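Local structure of cGAS/DncV-like nucleotidyltransferase in E. coli homolog (Rhodothermus marinus SG0.5JP17-172, 6E0K) at residues K35-G39 with S88-W92; V131-R137 with Y149-F155; W185-T189 with F227-F231. The protein uses magnesium to make 3',3'-cUAMP, a second messenger of the CBASS antiphage defence of bacteria, from UTP and ATP. All blocks are in the same frame, centred on the assembly; numbering follows the deposited sequence.

Interaction 1 (K35-G39 with S88-W92)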
# COMPACT_ATOMS: atom_id res chain seq x y z
N LYS A 35 -12.57 6.60 25.89
CA LYS A 35 -11.91 5.99 27.04
C LYS A 35 -11.61 4.54 26.68
O LYS A 35 -12.52 3.72 26.54
CB LYS A 35 -12.78 6.09 28.29
CG LYS A 35 -12.11 5.52 29.53
CD LYS A 35 -13.00 5.62 30.76
CE LYS A 35 -12.32 5.02 31.99
NZ LYS A 35 -11.07 5.75 32.38
N TRP A 36 -10.32 4.22 26.55
CA TRP A 36 -9.91 2.92 26.05
C TRP A 36 -9.74 1.94 27.20
O TRP A 36 -8.97 2.22 28.13
CB TRP A 36 -8.62 3.04 25.26
CG TRP A 36 -8.88 3.87 24.06
CD1 TRP A 36 -8.68 5.21 23.92
CD2 TRP A 36 -9.49 3.43 22.85
NE1 TRP A 36 -9.09 5.63 22.68
CE2 TRP A 36 -9.59 4.55 21.99
CE3 TRP A 36 -9.93 2.19 22.38
CZ2 TRP A 36 -10.12 4.47 20.71
CZ3 TRP A 36 -10.46 2.10 21.11
CH2 TRP A 36 -10.55 3.24 20.29
N PRO A 37 -10.42 0.81 27.19
CA PRO A 37 -10.36 -0.08 28.36
C PRO A 37 -9.08 -0.89 28.45
O PRO A 37 -8.70 -1.32 29.54
CB PRO A 37 -11.59 -0.98 28.17
CG PRO A 37 -11.80 -1.03 26.71
CD PRO A 37 -11.40 0.33 26.19
N LYS A 38 -8.41 -1.12 27.32
CA LYS A 38 -7.30 -2.07 27.31
C LYS A 38 -6.18 -1.58 26.41
O LYS A 38 -5.53 -2.37 25.71
CB LYS A 38 -7.77 -3.46 26.88
CG LYS A 38 -8.88 -4.06 27.74
CD LYS A 38 -8.36 -4.59 29.07
CE LYS A 38 -9.50 -5.15 29.92
NZ LYS A 38 -10.50 -4.11 30.26
N GLY A 39 -5.93 -0.29 26.41
CA GLY A 39 -4.86 0.19 25.56
C GLY A 39 -5.40 1.13 24.50
O GLY A 39 -6.42 0.86 23.86
N SER A 88 -4.55 -12.47 26.06
CA SER A 88 -5.33 -11.25 26.19
C SER A 88 -6.80 -11.61 26.28
O SER A 88 -7.31 -12.34 25.43
CB SER A 88 -5.11 -10.33 24.99
OG SER A 88 -6.06 -9.26 25.01
N ASP A 89 -7.49 -11.06 27.28
CA ASP A 89 -8.93 -11.27 27.33
C ASP A 89 -9.67 -10.27 26.45
O ASP A 89 -10.87 -10.44 26.23
CB ASP A 89 -9.44 -11.20 28.77
CG ASP A 89 -9.18 -9.86 29.43
OD1 ASP A 89 -8.64 -8.93 28.78
OD2 ASP A 89 -9.52 -9.73 30.62
N TYR A 90 -8.96 -9.29 25.92
CA TYR A 90 -9.50 -8.28 25.03
C TYR A 90 -9.20 -8.72 23.60
O TYR A 90 -8.03 -8.90 23.23
CB TYR A 90 -8.85 -6.93 25.35
CG TYR A 90 -9.38 -5.70 24.67
CD1 TYR A 90 -10.65 -5.21 24.94
CD2 TYR A 90 -8.57 -4.98 23.80
CE1 TYR A 90 -11.10 -4.03 24.35
CE2 TYR A 90 -9.01 -3.82 23.21
CZ TYR A 90 -10.26 -3.36 23.48
OH TYR A 90 -10.70 -2.18 22.90
N THR A 91 -10.25 -8.92 22.82
CA THR A 91 -10.11 -9.52 21.50
C THR A 91 -10.11 -8.47 20.40
O THR A 91 -10.47 -7.32 20.61
CB THR A 91 -11.25 -10.50 21.23
OG1 THR A 91 -12.48 -9.77 21.19
CG2 THR A 91 -11.33 -11.56 22.33
N TRP A 92 -9.74 -8.91 19.19
CA TRP A 92 -9.89 -8.03 18.04
C TRP A 92 -11.34 -7.59 17.89
O TRP A 92 -11.63 -6.42 17.59
CB TRP A 92 -9.38 -8.73 16.77
CG TRP A 92 -9.62 -7.95 15.52
CD1 TRP A 92 -8.77 -7.03 14.95
CD2 TRP A 92 -10.79 -7.98 14.70
NE1 TRP A 92 -9.34 -6.50 13.82
CE2 TRP A 92 -10.58 -7.06 13.65
CE3 TRP A 92 -11.99 -8.69 14.75
CZ2 TRP A 92 -11.52 -6.85 12.65
CZ3 TRP A 92 -12.93 -8.47 13.76
CH2 TRP A 92 -12.69 -7.56 12.73
O HOH W 1 -8.75 -0.53 24.40

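Interaction 2 (V131-R137 with Y149-F155)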
# COMPACT_ATOMS: atom_id res chain seq x y z
N VAL A 131 -8.64 0.70 8.61
CA VAL A 131 -8.34 -0.70 8.92
C VAL A 131 -8.13 -0.81 10.42
O VAL A 131 -7.20 -0.21 10.98
CB VAL A 131 -7.11 -1.19 8.15
CG1 VAL A 131 -6.74 -2.60 8.62
CG2 VAL A 131 -7.38 -1.21 6.66
N VAL A 132 -9.00 -1.56 11.08
CA VAL A 132 -8.91 -1.80 12.52
C VAL A 132 -8.14 -3.09 12.71
O VAL A 132 -8.54 -4.14 12.20
CB VAL A 132 -10.30 -1.88 13.15
CG1 VAL A 132 -10.18 -2.23 14.62
CG2 VAL A 132 -11.05 -0.57 12.97
N CYS A 133 -7.01 -3.03 13.42
CA CYS A 133 -6.13 -4.19 13.46
C CYS A 133 -5.40 -4.26 14.80
O CYS A 133 -5.40 -3.31 15.58
CB CYS A 133 -5.11 -4.15 12.32
SG CYS A 133 -4.08 -2.66 12.28
N ILE A 134 -4.80 -5.42 15.06
CA ILE A 134 -3.97 -5.63 16.24
C ILE A 134 -2.56 -5.96 15.77
O ILE A 134 -2.36 -6.57 14.71
CB ILE A 134 -4.54 -6.75 17.14
CG1 ILE A 134 -5.89 -6.32 17.72
CG2 ILE A 134 -3.57 -7.08 18.26
CD1 ILE A 134 -6.47 -7.36 18.64
N GLN A 135 -1.57 -5.51 16.53
CA GLN A 135 -0.18 -5.82 16.23
C GLN A 135 -0.02 -7.33 16.03
O GLN A 135 -0.59 -8.12 16.77
CB GLN A 135 0.71 -5.35 17.38
CG GLN A 135 2.19 -5.56 17.17
CD GLN A 135 2.98 -5.19 18.42
OE1 GLN A 135 3.66 -6.02 19.01
NE2 GLN A 135 2.86 -3.93 18.84
N TYR A 136 0.73 -7.71 14.99
CA TYR A 136 1.04 -9.10 14.71
C TYR A 136 2.55 -9.27 14.78
O TYR A 136 3.29 -8.46 14.20
CB TYR A 136 0.53 -9.51 13.32
CG TYR A 136 0.78 -10.97 13.01
CD1 TYR A 136 -0.11 -11.94 13.43
CD2 TYR A 136 1.92 -11.37 12.31
CE1 TYR A 136 0.12 -13.29 13.15
CE2 TYR A 136 2.15 -12.70 12.04
CZ TYR A 136 1.25 -13.66 12.45
OH TYR A 136 1.49 -14.97 12.16
N ARG A 137 3.01 -10.28 15.50
CA ARG A 137 4.43 -10.58 15.60
C ARG A 137 4.71 -11.91 14.92
O ARG A 137 4.20 -12.95 15.34
CB ARG A 137 4.87 -10.65 17.07
CG ARG A 137 4.73 -9.33 17.81
CD ARG A 137 5.37 -9.44 19.19
NE ARG A 137 5.14 -8.24 19.99
CZ ARG A 137 5.61 -8.07 21.23
NH1 ARG A 137 6.33 -9.03 21.80
NH2 ARG A 137 5.35 -6.94 21.89
N TYR A 149 11.61 -10.67 16.29
CA TYR A 149 10.39 -10.90 15.54
C TYR A 149 10.23 -9.78 14.54
O TYR A 149 10.85 -8.72 14.65
CB TYR A 149 9.15 -10.97 16.46
CG TYR A 149 8.89 -9.71 17.25
CD1 TYR A 149 8.15 -8.65 16.72
CD2 TYR A 149 9.38 -9.58 18.54
CE1 TYR A 149 7.91 -7.50 17.48
CE2 TYR A 149 9.15 -8.44 19.30
CZ TYR A 149 8.42 -7.41 18.76
OH TYR A 149 8.20 -6.29 19.54
N ILE A 150 9.37 -10.02 13.55
CA ILE A 150 9.02 -9.03 12.55
C ILE A 150 7.60 -8.56 12.85
O ILE A 150 6.69 -9.38 13.03
CB ILE A 150 9.15 -9.61 11.13
CG1 ILE A 150 10.61 -9.99 10.88
CG2 ILE A 150 8.68 -8.59 10.09
CD1 ILE A 150 10.82 -10.77 9.62
N GLU A 151 7.41 -7.25 12.91
CA GLU A 151 6.14 -6.68 13.32
C GLU A 151 5.29 -6.34 12.11
O GLU A 151 5.76 -5.65 11.19
CB GLU A 151 6.32 -5.43 14.18
CG GLU A 151 5.01 -4.96 14.79
CD GLU A 151 5.08 -3.55 15.35
OE1 GLU A 151 5.92 -3.32 16.24
OE2 GLU A 151 4.30 -2.69 14.90
N GLY A 152 4.05 -6.81 12.12
CA GLY A 152 3.01 -6.41 11.21
C GLY A 152 1.74 -6.10 11.98
O GLY A 152 1.78 -5.68 13.13
N MET A 153 0.61 -6.31 11.32
CA MET A 153 -0.68 -6.18 11.98
C MET A 153 -1.63 -7.18 11.35
O MET A 153 -1.36 -7.73 10.28
CB MET A 153 -1.23 -4.74 11.88
CG MET A 153 -1.25 -4.15 10.48
SD MET A 153 -2.62 -4.77 9.48
CE MET A 153 -2.98 -3.33 8.46
N THR A 154 -2.75 -7.42 12.02
CA THR A 154 -3.68 -8.41 11.52
C THR A 154 -5.11 -8.01 11.87
O THR A 154 -5.36 -7.29 12.84
CB THR A 154 -3.36 -9.81 12.07
OG1 THR A 154 -4.14 -10.80 11.39
CG2 THR A 154 -3.63 -9.88 13.55
N PHE A 155 -6.05 -8.48 11.05
CA PHE A 155 -7.46 -8.24 11.28
C PHE A 155 -8.24 -9.44 10.75
O PHE A 155 -7.74 -10.21 9.93
CB PHE A 155 -7.94 -6.94 10.61
CG PHE A 155 -7.57 -6.83 9.15
CD1 PHE A 155 -6.35 -6.31 8.77
CD2 PHE A 155 -8.46 -7.24 8.17
CE1 PHE A 155 -6.00 -6.21 7.43
CE2 PHE A 155 -8.12 -7.13 6.83
CZ PHE A 155 -6.88 -6.62 6.46
O HOH W 2 6.57 -4.47 18.87

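Interaction 3 (W185-T189 with F227-F231)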
# COMPACT_ATOMS: atom_id res chain seq x y z
N TRP A 185 14.56 9.72 -6.63
CA TRP A 185 13.89 9.45 -7.89
C TRP A 185 12.85 8.34 -7.80
O TRP A 185 12.00 8.25 -8.69
CB TRP A 185 14.92 9.06 -8.96
CG TRP A 185 15.59 10.25 -9.59
CD1 TRP A 185 16.68 10.93 -9.12
CD2 TRP A 185 15.20 10.90 -10.80
NE1 TRP A 185 17.00 11.96 -9.97
CE2 TRP A 185 16.11 11.96 -11.02
CE3 TRP A 185 14.18 10.68 -11.74
CZ2 TRP A 185 16.02 12.81 -12.12
CZ3 TRP A 185 14.10 11.52 -12.83
CH2 TRP A 185 15.02 12.57 -13.02
N TYR A 186 12.91 7.49 -6.78
CA TYR A 186 12.02 6.33 -6.74
C TYR A 186 10.55 6.74 -6.69
O TYR A 186 9.74 6.26 -7.48
CB TYR A 186 12.40 5.43 -5.56
CG TYR A 186 11.50 4.22 -5.38
CD1 TYR A 186 11.29 3.33 -6.43
CD2 TYR A 186 10.89 3.95 -4.15
CE1 TYR A 186 10.48 2.22 -6.26
CE2 TYR A 186 10.08 2.85 -3.98
CZ TYR A 186 9.88 1.98 -5.05
OH TYR A 186 9.05 0.90 -4.87
N LYS A 187 10.19 7.63 -5.77
CA LYS A 187 8.77 7.95 -5.65
C LYS A 187 8.25 8.74 -6.85
O LYS A 187 7.16 8.44 -7.34
CB LYS A 187 8.49 8.69 -4.33
CG LYS A 187 8.87 7.88 -3.11
CD LYS A 187 8.18 6.54 -3.08
CE LYS A 187 8.52 5.79 -1.79
NZ LYS A 187 8.11 6.57 -0.58
N PRO A 188 8.98 9.75 -7.36
CA PRO A 188 8.51 10.38 -8.61
C PRO A 188 8.36 9.39 -9.75
O PRO A 188 7.46 9.55 -10.58
CB PRO A 188 9.60 11.43 -8.92
CG PRO A 188 10.20 11.74 -7.57
CD PRO A 188 10.16 10.44 -6.80
N THR A 189 9.21 8.37 -9.80
CA THR A 189 9.10 7.39 -10.87
C THR A 189 7.84 6.55 -10.72
O THR A 189 7.14 6.28 -11.71
CB THR A 189 10.36 6.50 -10.90
OG1 THR A 189 11.49 7.33 -11.22
CG2 THR A 189 10.23 5.43 -11.98
N PHE A 227 16.98 4.29 -11.71
CA PHE A 227 16.21 5.48 -11.35
C PHE A 227 17.14 6.68 -11.32
O PHE A 227 18.04 6.74 -10.47
CB PHE A 227 15.55 5.30 -9.98
CG PHE A 227 14.60 4.14 -9.90
CD1 PHE A 227 15.05 2.86 -9.59
CD2 PHE A 227 13.24 4.32 -10.10
CE1 PHE A 227 14.17 1.80 -9.52
CE2 PHE A 227 12.36 3.27 -10.04
CZ PHE A 227 12.82 2.00 -9.73
N GLY A 228 16.94 7.63 -12.21
CA GLY A 228 17.75 8.84 -12.14
C GLY A 228 18.03 9.42 -13.51
O GLY A 228 17.62 8.89 -14.53
N GLY A 229 18.76 10.54 -13.49
CA GLY A 229 19.15 11.21 -14.72
C GLY A 229 18.07 12.08 -15.31
O GLY A 229 18.05 13.30 -15.12
N THR A 230 17.16 11.46 -16.05
CA THR A 230 15.98 12.12 -16.58
C THR A 230 14.82 11.16 -16.47
O THR A 230 15.01 9.95 -16.28
CB THR A 230 16.15 12.55 -18.05
OG1 THR A 230 16.28 11.38 -18.87
CG2 THR A 230 17.36 13.44 -18.24
N PHE A 231 13.61 11.68 -16.63
CA PHE A 231 12.47 10.77 -16.62
C PHE A 231 12.45 9.90 -17.86
O PHE A 231 12.01 8.75 -17.79
CB PHE A 231 11.17 11.55 -16.44
CG PHE A 231 10.97 12.03 -15.03
CD1 PHE A 231 10.62 11.12 -14.04
CD2 PHE A 231 11.18 13.35 -14.69
CE1 PHE A 231 10.46 11.53 -12.73
CE2 PHE A 231 11.03 13.77 -13.37
CZ PHE A 231 10.67 12.86 -12.39

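Interaction 1 (K35-G39 with S88-W92)
The hydroxyl of Tyr90 has two polar partners: Asp98 of helix 92-107, by a hydrogen bond, and a water that gives it a weak bond, with Tyr90 OH 3.0 Å from the water oxygen. That water ties the hydroxyl to the other loop. It accepts from the backbone N of Lys38, 3.0 Å away, and donates to Gly39 O at 2.8 Å. The ring itself carries the apolar part. Lys38 CB sits over one face, 3.6 Å from the Tyr90 ring centroid and 18° off the normal, a CH-pi contact. Lys38 CG lies over the ring too, 3.5 Å from Tyr90 CD1. The lysine chain then bends at chi2 (-77°) and again at chi4, and NZ returns to a weak bond with Pro37 O. Both loops belong to the nucleotidyltransferase domain: 35-39 links helix 18-32 to strand 42-45, while the loop 88-92 leads into helix 92-107. Thr91 is the N-cap of that helix, its OG1 bonded to Asp94 N. Pro37 CG meets Tyr90 CE1 at 3.9 Å, the two side chains crossing at about a right angle. Ser88 OG donates to Tyr90 O at 2.7 Å and ties the backbone on both sides of Asp89.

Interaction 2 (V131-R137 with Y149-F155)
The guanidinium of Arg137 lies flat on Tyr149, with planes 1° apart and centres 4.5 Å apart. The stack is displaced along the arginine: CD, not the guanidinium, stands over the ring centre, 3.6 Å from the Tyr149 centroid. Tyr149 OH lies over the middle of the guanidinium. Phe71 adds a cation-pi contact. At the guanidinium edge, in its plane, Gln135 OE1 accepts from Arg137 NE at 2.8 Å with an N-H...O angle of 174°. A water donates to Glu151 OE1 and, at longer range, to Gln135 OE1. The Gln135 amide and Glu151 carboxylate are stacked, planes nearly parallel, with the two CG atoms 3.7 Å from each other.

The strands form an antiparallel hairpin in the sheet of the nucleotidyltransferase domain. Ile134 and Thr154 exchange two backbone bonds, as do Tyr136 and Gly152. Toward Val131 the contact turns apolar. Met153 CG has the chi1 of 51° that sets it between backbone N and carbonyl carbon, and the bent chain brings CE to 3.8 Å from Val131 CG1. Cys133 SG packs on Met153 CB at 3.6 Å.

Arg137 NH1 bonds to Tyr139 OH. This bond, the stack and Gln135 OE1 probably restrict rotation of the guanidinium. Glu151 OE2 forms a salt bridge with Lys169, which would partly offset the glutamate charge.

Interaction 3 (W185-T189 with F227-F231)
Two aromatic pairs meet edge to face. In the first, the edge of Trp185 points at the face of Phe231, with planes at 52° and the centroids of the six-membered rings 4.7 Å apart. Trp185 CZ3 stands over the centre of the Phe231 ring and lies 3.6 Å from Phe231 CE1. In the second, the edge of Tyr186 is turned to the face of Phe227. Those planes are nearly perpendicular, at 86°, and Tyr186 CD1 is the atom that touches, 3.8 Å from Phe227 CE2. The hydroxyl of Tyr186 bonds outside the contact, to Gln253.

A CH-pi contact lies on one face of the indole. Gly228 CA lies 3.5 Å from the centroid of the five-membered ring of Trp185, and Gly229 N follows over the same face. The backbone of Gly228 has a conformation that would jam a side chain against the preceding carbonyl, which by itself calls for glycine.

The contact joins the start of helix 186-202 to the loop between helix 212-220 and helix 231-244. Thr230 is the N-cap of helix 231-244, its OG1 bonded to Asp233 N. Helix 5-11 also packs on Phe231, through Leu8 and Glu9.

Among the apolar contacts, Pro188 CB meets the edge of the Phe231 ring, 3.9 Å from CE1 of that ring. Thr189 reaches the edge of Phe227, with CG2 3.6 Å from Phe227 CE2. Its chi1 of -64° puts CG2 anti to the backbone N and OG1 beside it.

The polar bonds within 185-189 hold this threonine. Thr189 OG1 donates to Trp185 O at 2.7 Å, and Thr189 N donates to the same oxygen from the opposite face of its carbonyl plane.

In the fold
Interactions 1 and 2 touch, with centres 15 Å apart. Trp92 joins them: its NE1 lies 3.0 Å from Val132 O, probably hydrogen-bonded, and 3.5 Å from Phe155 CB. Both lie on the same side of the chain's centre. Interaction 3 lies on the opposite side, its centre 45 Å from that of interaction 1 and 32 Å from that of interaction 2. Interaction 2 is near the UTP site: the Val131 side chain is about 4 Å from that of Thr118, and the Phe155 side chain about 4 Å from that of Asn166. In interaction 1 the Trp36 side chain is about 9 Å from that of Leu119, which binds UTP. The Tyr186 side chain of interaction 3 is about 9 Å from that of Lys194, which binds ATP.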